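Local coordinates for protein kynurenine formamidase (Bacillus anthracis, PDB 4CO9) that catalyses the zinc-dependent hydrolysis of N-formyl-L-kynurenine to L-kynurenine and formate, the second step of tryptophan breakdown through the kynurenine pathway, at residues D18-P23 and A119-P123; G54-D58 and I173-V177; I75-V79 and I190-L194. All coordinates share one frame; numbering follows the deposited sequence.

Overall arrangement
From the N terminus, the loop 18-23 follows strand 9-10 and meets the loop 119-123 in interaction 1, closing a long loop between them. Inside that loop lie strand 56-58, whose segment 54-58 pairs with 173-177 in interaction 2, and the turn 75-79, which packs on 190-194 in interaction 3. Because the three partner segments follow in the same order as the three first segments, every pair of loops crosses and none nests. Interaction 2 sits near the centre of the chain and carries both zinc ions; interaction 1 touches it through Ile19 on Gly54, and interaction 3 through Tyr78 and Pro193 on Ile57. Interactions 1 and 3 do not touch, being about 24 Å apart between centres on opposite sides of the chain's centre.

Interaction 1 (D18-P23 and A119-P123); sequences DIATWP and ANEFP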
loop_
_atom_site.group_PDB
_atom_site.type_symbol
_atom_site.label_atom_id
_atom_site.label_comp_id
_atom_site.label_asym_id
_atom_site.label_seq_id
_atom_site.Cartn_x
_atom_site.Cartn_y
_atom_site.Cartn_z
ATOM N N ASP C 18 -9.534 15.363 6.935
ATOM C CA ASP C 18 -9.878 16.480 6.063
ATOM C C ASP C 18 -9.944 16.149 4.575
ATOM O O ASP C 18 -10.330 17.003 3.781
ATOM C CB ASP C 18 -8.870 17.623 6.257
ATOM C CG ASP C 18 -8.854 18.156 7.687
ATOM O OD1 ASP C 18 -9.916 18.165 8.333
ATOM O OD2 ASP C 18 -7.771 18.567 8.145
ATOM N N ILE C 19 -9.533 14.948 4.175
ATOM C CA ILE C 19 -9.518 14.607 2.760
ATOM C C ILE C 19 -10.939 14.541 2.204
ATOM O O ILE C 19 -11.867 14.177 2.900
ATOM C CB ILE C 19 -8.759 13.297 2.480
ATOM C CG1 ILE C 19 -8.364 13.235 0.992
ATOM C CG2 ILE C 19 -9.558 12.083 2.891
ATOM C CD1 ILE C 19 -7.426 12.105 0.647
ATOM N N ALA C 20 -11.081 14.922 0.944
ATOM C CA ALA C 20 -12.356 14.846 0.246
ATOM C C ALA C 20 -12.722 13.409 -0.090
ATOM O O ALA C 20 -11.868 12.514 -0.096
ATOM C CB ALA C 20 -12.299 15.669 -1.029
ATOM N N THR C 21 -14.005 13.196 -0.342
ATOM C CA THR C 21 -14.515 11.926 -0.846
ATOM C C THR C 21 -15.545 12.206 -1.929
ATOM O O THR C 21 -16.001 13.336 -2.077
ATOM C CB THR C 21 -15.191 11.111 0.266
ATOM O OG1 THR C 21 -16.276 11.855 0.819
ATOM C CG2 THR C 21 -14.211 10.771 1.388
ATOM N N TRP C 22 -15.945 11.176 -2.663
ATOM C CA TRP C 22 -17.086 11.306 -3.576
ATOM C C TRP C 22 -18.291 11.764 -2.744
ATOM O O TRP C 22 -18.417 11.355 -1.607
ATOM C CB TRP C 22 -17.377 9.976 -4.272
ATOM C CG TRP C 22 -16.450 9.719 -5.441
ATOM C CD1 TRP C 22 -15.181 9.255 -5.382
ATOM C CD2 TRP C 22 -16.729 9.945 -6.823
ATOM N NE1 TRP C 22 -14.640 9.168 -6.651
ATOM C CE2 TRP C 22 -15.579 9.579 -7.552
ATOM C CE3 TRP C 22 -17.841 10.413 -7.512
ATOM C CZ2 TRP C 22 -15.502 9.678 -8.948
ATOM C CZ3 TRP C 22 -17.776 10.503 -8.905
ATOM C CH2 TRP C 22 -16.616 10.139 -9.603
ATOM N N PRO C 23 -19.181 12.602 -3.305
ATOM C CA PRO C 23 -20.355 13.074 -2.571
ATOM C C PRO C 23 -21.167 11.919 -1.984
ATOM O O PRO C 23 -21.480 10.956 -2.688
ATOM C CB PRO C 23 -21.175 13.802 -3.641
ATOM C CG PRO C 23 -20.181 14.210 -4.667
ATOM C CD PRO C 23 -19.078 13.205 -4.645
ATOM N N ALA C 119 -6.577 18.094 -2.439
ATOM C CA ALA C 119 -6.986 16.773 -1.926
ATOM C C ALA C 119 -8.176 16.869 -0.962
ATOM O O ALA C 119 -8.923 15.903 -0.791
ATOM C CB ALA C 119 -5.816 16.072 -1.246
ATOM N N ASN C 120 -8.334 18.025 -0.330
ATOM C CA ASN C 120 -9.353 18.212 0.691
ATOM C C ASN C 120 -10.650 18.823 0.139
ATOM O O ASN C 120 -11.565 19.125 0.899
ATOM C CB ASN C 120 -8.776 19.023 1.864
ATOM C CG ASN C 120 -7.609 18.303 2.573
ATOM O OD1 ASN C 120 -7.336 17.117 2.330
ATOM N ND2 ASN C 120 -6.929 19.015 3.469
ATOM N N GLU C 121 -10.737 18.973 -1.185
ATOM C CA GLU C 121 -11.987 19.344 -1.844
ATOM C C GLU C 121 -12.288 18.374 -2.976
ATOM O O GLU C 121 -11.380 17.924 -3.667
ATOM C CB GLU C 121 -11.891 20.750 -2.425
ATOM C CG GLU C 121 -11.578 21.824 -1.390
ATOM C CD GLU C 121 -11.453 23.206 -2.012
ATOM O OE1 GLU C 121 -11.950 23.397 -3.146
ATOM O OE2 GLU C 121 -10.838 24.090 -1.371
ATOM N N PHE C 122 -13.564 18.064 -3.176
ATOM C CA PHE C 122 -13.947 17.275 -4.328
ATOM C C PHE C 122 -14.275 18.221 -5.478
ATOM O O PHE C 122 -15.051 19.152 -5.298
ATOM C CB PHE C 122 -15.132 16.373 -3.998
ATOM C CG PHE C 122 -15.286 15.240 -4.959
ATOM C CD1 PHE C 122 -14.433 14.151 -4.896
ATOM C CD2 PHE C 122 -16.247 15.285 -5.964
ATOM C CE1 PHE C 122 -14.561 13.118 -5.800
ATOM C CE2 PHE C 122 -16.383 14.249 -6.866
ATOM C CZ PHE C 122 -15.536 13.168 -6.787
ATOM N N PRO C 123 -13.680 17.994 -6.666
ATOM C CA PRO C 123 -13.928 18.916 -7.786
ATOM C C PRO C 123 -15.355 18.875 -8.335
ATOM O O PRO C 123 -16.057 17.889 -8.177
ATOM C CB PRO C 123 -12.949 18.441 -8.860
ATOM C CG PRO C 123 -12.761 16.987 -8.577
ATOM C CD PRO C 123 -12.855 16.845 -7.077
#
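Phe122 reaches over from 119-123 and lays the edge of its ring against the face of the Trp22 indole. Its CZ sits over the ring system, 3.4 Å from Trp22 CD2. The pair is an edge-to-face contact with the planes inclined at 53° and with 4.7 Å between the centroid of the phenyl ring and that of the five-membered ring of the indole. With CG anti to the backbone N (chi1 -161°), the phenylalanine projects across to the other loop, where one face of its ring receives two CH-pi contacts: Trp22 CA and Pro23 CD lie 4.1 Å and 4.0 Å from the ring centroid of Phe122. Pro123 CD covers the opposite face, so that the phenyl ring is held between prolines from both loops. Farther back along the chain, the methyl group of Ala20 points at the backbone of 119-123, and its CB comes to 3.3 Å from Glu121 C.

A single hydrogen bond joins the two backbones, from Ala20 N to Ala119 O at 2.9 Å. It is nearly straight (169°) and uses a lone pair in the carbonyl plane. Ile19 CG1 rests against the same Ala119 carbonyl, while the side chain of Asn120 lies alongside the backbone at Asp18 without a hydrogen bond to it. Ile19 also packs on Phe28 and Thr53 of neighbouring loops.

Trp22 is a substrate-binding residue, and its side chain lies about 5 Å from a bound zinc ion at the nearest atoms. The contact thus joins two loops beside the active site. One hydrogen bond and a largely apolar, aromatic interface suggest that Phe122 positions the indole through van der Waals and CH-pi contact rather than polar bonds, probably backing one face of a ring that takes part in substrate binding.

Interaction 2 (G54-D58 and I173-V177); sequences GTHID and ILENV. With ZN (zinc ion), chain P; ZN (zinc ion), chain O.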
loop_
_atom_site.group_PDB
_atom_site.type_symbol
_atom_site.label_atom_id
_atom_site.label_comp_id
_atom_site.label_asym_id
_atom_site.label_seq_id
_atom_site.Cartn_x
_atom_site.Cartn_y
_atom_site.Cartn_z
ATOM N N GLY C 54 -8.381 9.380 -1.786
ATOM C CA GLY C 54 -6.982 9.665 -1.986
ATOM C C GLY C 54 -6.473 8.922 -3.192
ATOM O O GLY C 54 -7.242 8.550 -4.085
ATOM N N THR C 55 -5.176 8.664 -3.196
ATOM C CA THR C 55 -4.526 7.981 -4.293
ATOM C C THR C 55 -4.897 6.507 -4.211
ATOM O O THR C 55 -4.681 5.865 -3.182
ATOM C CB THR C 55 -3.007 8.183 -4.198
ATOM O OG1 THR C 55 -2.739 9.587 -4.104
ATOM C CG2 THR C 55 -2.311 7.627 -5.418
ATOM N N HIS C 56 -5.458 5.960 -5.288
ATOM C CA HIS C 56 -5.956 4.605 -5.236
ATOM C C HIS C 56 -6.104 4.009 -6.625
ATOM O O HIS C 56 -6.066 4.729 -7.627
ATOM C CB HIS C 56 -7.318 4.587 -4.532
ATOM C CG HIS C 56 -8.409 5.194 -5.342
ATOM N ND1 HIS C 56 -8.627 6.554 -5.385
ATOM C CD2 HIS C 56 -9.336 4.632 -6.152
ATOM C CE1 HIS C 56 -9.663 6.801 -6.163
ATOM N NE2 HIS C 56 -10.104 5.654 -6.646
ATOM N N ILE C 57 -6.294 2.699 -6.669
ATOM C CA ILE C 57 -6.519 1.992 -7.917
ATOM C C ILE C 57 -7.923 1.396 -7.924
ATOM O O ILE C 57 -8.453 1.029 -6.871
ATOM C CB ILE C 57 -5.435 0.908 -8.182
ATOM C CG1 ILE C 57 -5.469 -0.227 -7.144
ATOM C CG2 ILE C 57 -4.065 1.557 -8.221
ATOM C CD1 ILE C 57 -6.302 -1.435 -7.571
ATOM N N ASP C 58 -8.502 1.306 -9.119
ATOM C CA ASP C 58 -9.806 0.679 -9.334
ATOM C C ASP C 58 -9.634 -0.760 -9.813
ATOM O O ASP C 58 -8.794 -1.035 -10.667
ATOM C CB ASP C 58 -10.585 1.383 -10.427
ATOM C CG ASP C 58 -10.998 2.778 -10.071
ATOM O OD1 ASP C 58 -10.928 3.186 -8.896
ATOM O OD2 ASP C 58 -11.399 3.491 -11.018
ATOM N N ILE C 173 -6.070 1.137 -13.862
ATOM C CA ILE C 173 -6.437 2.518 -13.551
ATOM C C ILE C 173 -5.952 2.943 -12.178
ATOM O O ILE C 173 -6.229 2.276 -11.177
ATOM C CB ILE C 173 -7.971 2.703 -13.608
ATOM C CG1 ILE C 173 -8.472 2.441 -15.031
ATOM C CG2 ILE C 173 -8.369 4.114 -13.159
ATOM C CD1 ILE C 173 -9.977 2.326 -15.146
ATOM N N LEU C 174 -5.263 4.085 -12.153
ATOM C CA LEU C 174 -4.753 4.707 -10.948
ATOM C C LEU C 174 -5.260 6.138 -10.918
ATOM O O LEU C 174 -5.095 6.871 -11.888
ATOM C CB LEU C 174 -3.224 4.653 -10.987
ATOM C CG LEU C 174 -2.411 5.488 -10.009
ATOM C CD1 LEU C 174 -2.736 5.111 -8.567
ATOM C CD2 LEU C 174 -0.934 5.314 -10.301
ATOM N N GLU C 175 -5.890 6.534 -9.817
ATOM C CA GLU C 175 -6.522 7.842 -9.695
ATOM C C GLU C 175 -5.966 8.636 -8.515
ATOM O O GLU C 175 -5.428 8.060 -7.558
ATOM C CB GLU C 175 -8.042 7.677 -9.569
ATOM C CG GLU C 175 -8.687 7.253 -10.876
ATOM C CD GLU C 175 -10.052 6.607 -10.720
ATOM O OE1 GLU C 175 -10.381 6.134 -9.609
ATOM O OE2 GLU C 175 -10.798 6.563 -11.740
ATOM N N ASN C 176 -6.074 9.961 -8.615
ATOM C CA ASN C 176 -5.631 10.893 -7.575
ATOM C C ASN C 176 -4.131 10.872 -7.257
ATOM O O ASN C 176 -3.736 11.082 -6.115
ATOM C CB ASN C 176 -6.436 10.693 -6.281
ATOM C CG ASN C 176 -7.828 11.299 -6.348
ATOM O OD1 ASN C 176 -8.068 12.261 -7.074
ATOM N ND2 ASN C 176 -8.746 10.750 -5.570
ATOM N N VAL C 177 -3.288 10.642 -8.250
ATOM C CA VAL C 177 -1.861 10.879 -8.035
ATOM C C VAL C 177 -1.612 12.389 -7.936
ATOM O O VAL C 177 -2.431 13.175 -8.393
ATOM C CB VAL C 177 -0.940 10.238 -9.098
ATOM C CG1 VAL C 177 -0.910 8.726 -8.936
ATOM C CG2 VAL C 177 -1.332 10.632 -10.518
HETATM ZN ZN ZN P . -11.735 4.902 -8.054
HETATM ZN ZN ZN O . -12.322 5.257 -11.082
HETATM O O HOH W 1 -6.296 -0.539 -11.469
HETATM O O HOH W 2 -13.315 5.249 -9.316
HETATM O O HOH W 3 -13.817 7.300 -11.070
#
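Glu175 and Asp58 bury the most surface here, with His56 close behind, and all three project from the same face of two antiparallel strands to build the binuclear zinc site. Glu175 OE1 bridges the metals, 2.4 Å from the first zinc ion and 2.6 Å from the second, which OE2 also binds. Asp58 bridges them as well, with one oxygen on each metal; its carboxylate plane stands at 83° to that of Glu175. His56 NE2 binds the first zinc ion at 2.3 Å. Its ring is fixed in rotation from the far side: ND1 donates an almost straight bond (175°) to Gly54 O in the plane of the imidazole. Asn176 ND2 grips that same oxygen from the opposite face of its carbonyl plane. A water bridges the two metals. His52 completes the first site; His163 and a further water complete the second.

Beneath the ligands, His56 and Glu175 form a hydrogen-bonded antiparallel pair, with Glu175 N 2.8 Å from His56 O. Thr55 OG1 donates to Asn176 O at 2.7 Å just past the strand end. Strand 172-175 runs between 144-147 and 56-58 in the mixed sheet, 201-203 flanks 56-58 on its other edge, and helix 161-168 packs on Ile173.

Interaction 3 (I75-V79 and I190-L194); sequences IQVYV and IALPL
A short 3-10 turn, 75-77, leads toward strand 81-86, and the residues just after it, Tyr78 and Val79, pack against the chain as it leaves strand 185-190. Tyr78 and Pro193 meet at about a right angle: Pro193 CD lies over one face of the tyrosine ring, 4.0 Å from its centroid and 19° off the normal, in a CH-pi contact. Val77 CG1 covers the opposite face. CG of Tyr78 is placed beside its backbone N (chi1 -60°), which directs the ring toward 190-194, and its hydroxyl is hydrogen-bonded to His172.

Strands 81-86 and 185-190 are antiparallel neighbours in the mixed sheet, and the pairing reaches back to Val79 and Ile190, a non-hydrogen-bonded pair. Their side chains lie side by side, with Val79 CG1 4.2 Å from Ile190 CG1. Next to this pair Ala191 N donates to Tyr78 O at 2.9 Å. Leu192 CD2 fits among apolar groups of 75-79, 3.8 Å from Val79 CG2 and 4.0 Å from Ile75 CB. The buried Ala191 O has no hydrogen-bond partner in the model and lies 3.3 Å from Tyr78 CD1. On the dimer side, Pro193 O accepts from Arg205 of the second subunit, and Val79 packs on Trp8 of that subunit.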
loop_
_atom_site.group_PDB
_atom_site.type_symbol
_atom_site.label_atom_id
_atom_site.label_comp_id
_atom_site.label_asym_id
_atom_site.label_seq_id
_atom_site.Cartn_x
_atom_site.Cartn_y
_atom_site.Cartn_z
ATOM N N ILE C 75 0.083 -8.051 -9.904
ATOM C CA ILE C 75 0.947 -7.055 -9.242
ATOM C C ILE C 75 2.052 -6.467 -10.132
ATOM O O ILE C 75 2.472 -5.336 -9.886
ATOM C CB ILE C 75 1.560 -7.571 -7.922
ATOM C CG1 ILE C 75 2.411 -8.826 -8.160
ATOM C CG2 ILE C 75 0.452 -7.818 -6.898
ATOM C CD1 ILE C 75 3.159 -9.281 -6.924
ATOM N N GLN C 76 2.471 -7.190 -11.184
ATOM C CA GLN C 76 3.530 -6.682 -12.090
ATOM C C GLN C 76 3.108 -5.392 -12.755
ATOM O O GLN C 76 3.953 -4.597 -13.112
ATOM C CB GLN C 76 3.896 -7.793 -13.126
ATOM C CG GLN C 76 4.062 -9.273 -12.636
ATOM C CD GLN C 76 5.004 -9.448 -11.458
ATOM O OE1 GLN C 76 6.059 -8.806 -11.379
ATOM N NE2 GLN C 76 4.619 -10.313 -10.534
ATOM N N VAL C 77 1.804 -5.217 -12.949
ATOM C CA VAL C 77 1.276 -4.034 -13.589
ATOM C C VAL C 77 1.596 -2.761 -12.811
ATOM O O VAL C 77 1.841 -1.695 -13.401
ATOM C CB VAL C 77 -0.254 -4.154 -13.754
ATOM C CG1 VAL C 77 -0.859 -2.834 -14.214
ATOM C CG2 VAL C 77 -0.595 -5.238 -14.763
ATOM N N TYR C 78 1.641 -2.887 -11.490
ATOM C CA TYR C 78 1.719 -1.722 -10.615
ATOM C C TYR C 78 3.137 -1.357 -10.151
ATOM O O TYR C 78 3.288 -0.473 -9.312
ATOM C CB TYR C 78 0.810 -1.944 -9.406
ATOM C CG TYR C 78 -0.625 -2.130 -9.790
ATOM C CD1 TYR C 78 -1.448 -1.030 -10.001
ATOM C CD2 TYR C 78 -1.157 -3.395 -9.995
ATOM C CE1 TYR C 78 -2.779 -1.188 -10.377
ATOM C CE2 TYR C 78 -2.480 -3.566 -10.377
ATOM C CZ TYR C 78 -3.292 -2.452 -10.563
ATOM O OH TYR C 78 -4.613 -2.605 -10.942
ATOM N N VAL C 79 4.160 -2.042 -10.679
ATOM C CA VAL C 79 5.545 -1.708 -10.388
ATOM C C VAL C 79 6.343 -1.723 -11.684
ATOM O O VAL C 79 6.373 -2.738 -12.376
ATOM C CB VAL C 79 6.190 -2.721 -9.420
ATOM C CG1 VAL C 79 7.602 -2.275 -9.050
ATOM C CG2 VAL C 79 5.348 -2.875 -8.156
ATOM N N ILE C 190 5.898 2.773 -8.272
ATOM C CA ILE C 190 5.308 1.758 -7.403
ATOM C C ILE C 190 3.938 2.276 -6.974
ATOM O O ILE C 190 3.824 3.389 -6.450
ATOM C CB ILE C 190 6.148 1.512 -6.141
ATOM C CG1 ILE C 190 7.577 1.074 -6.518
ATOM C CG2 ILE C 190 5.483 0.458 -5.260
ATOM C CD1 ILE C 190 8.540 1.109 -5.353
ATOM N N ALA C 191 2.906 1.465 -7.172
ATOM C CA ALA C 191 1.553 1.841 -6.760
ATOM C C ALA C 191 0.696 0.607 -6.481
ATOM O O ALA C 191 -0.277 0.337 -7.176
ATOM C CB ALA C 191 0.914 2.721 -7.815
ATOM N N LEU C 192 1.080 -0.148 -5.453
ATOM C CA LEU C 192 0.554 -1.493 -5.250
ATOM C C LEU C 192 -0.751 -1.505 -4.466
ATOM O O LEU C 192 -0.836 -0.882 -3.409
ATOM C CB LEU C 192 1.578 -2.351 -4.499
ATOM C CG LEU C 192 2.758 -2.871 -5.322
ATOM C CD1 LEU C 192 3.935 -3.173 -4.414
ATOM C CD2 LEU C 192 2.354 -4.106 -6.109
ATOM N N PRO C 193 -1.759 -2.243 -4.955
ATOM C CA PRO C 193 -2.964 -2.411 -4.133
ATOM C C PRO C 193 -2.700 -3.297 -2.933
ATOM O O PRO C 193 -1.843 -4.188 -2.991
ATOM C CB PRO C 193 -3.960 -3.103 -5.060
ATOM C CG PRO C 193 -3.185 -3.633 -6.209
ATOM C CD PRO C 193 -1.835 -2.968 -6.236
ATOM N N LEU C 194 -3.440 -3.055 -1.859
ATOM C CA LEU C 194 -3.476 -3.972 -0.746
ATOM C C LEU C 194 -4.059 -5.301 -1.219
ATOM O O LEU C 194 -4.767 -5.353 -2.226
ATOM C CB LEU C 194 -4.316 -3.384 0.392
ATOM C CG LEU C 194 -3.808 -2.063 0.994
ATOM C CD1 LEU C 194 -4.761 -1.609 2.092
ATOM C CD2 LEU C 194 -2.407 -2.223 1.561
#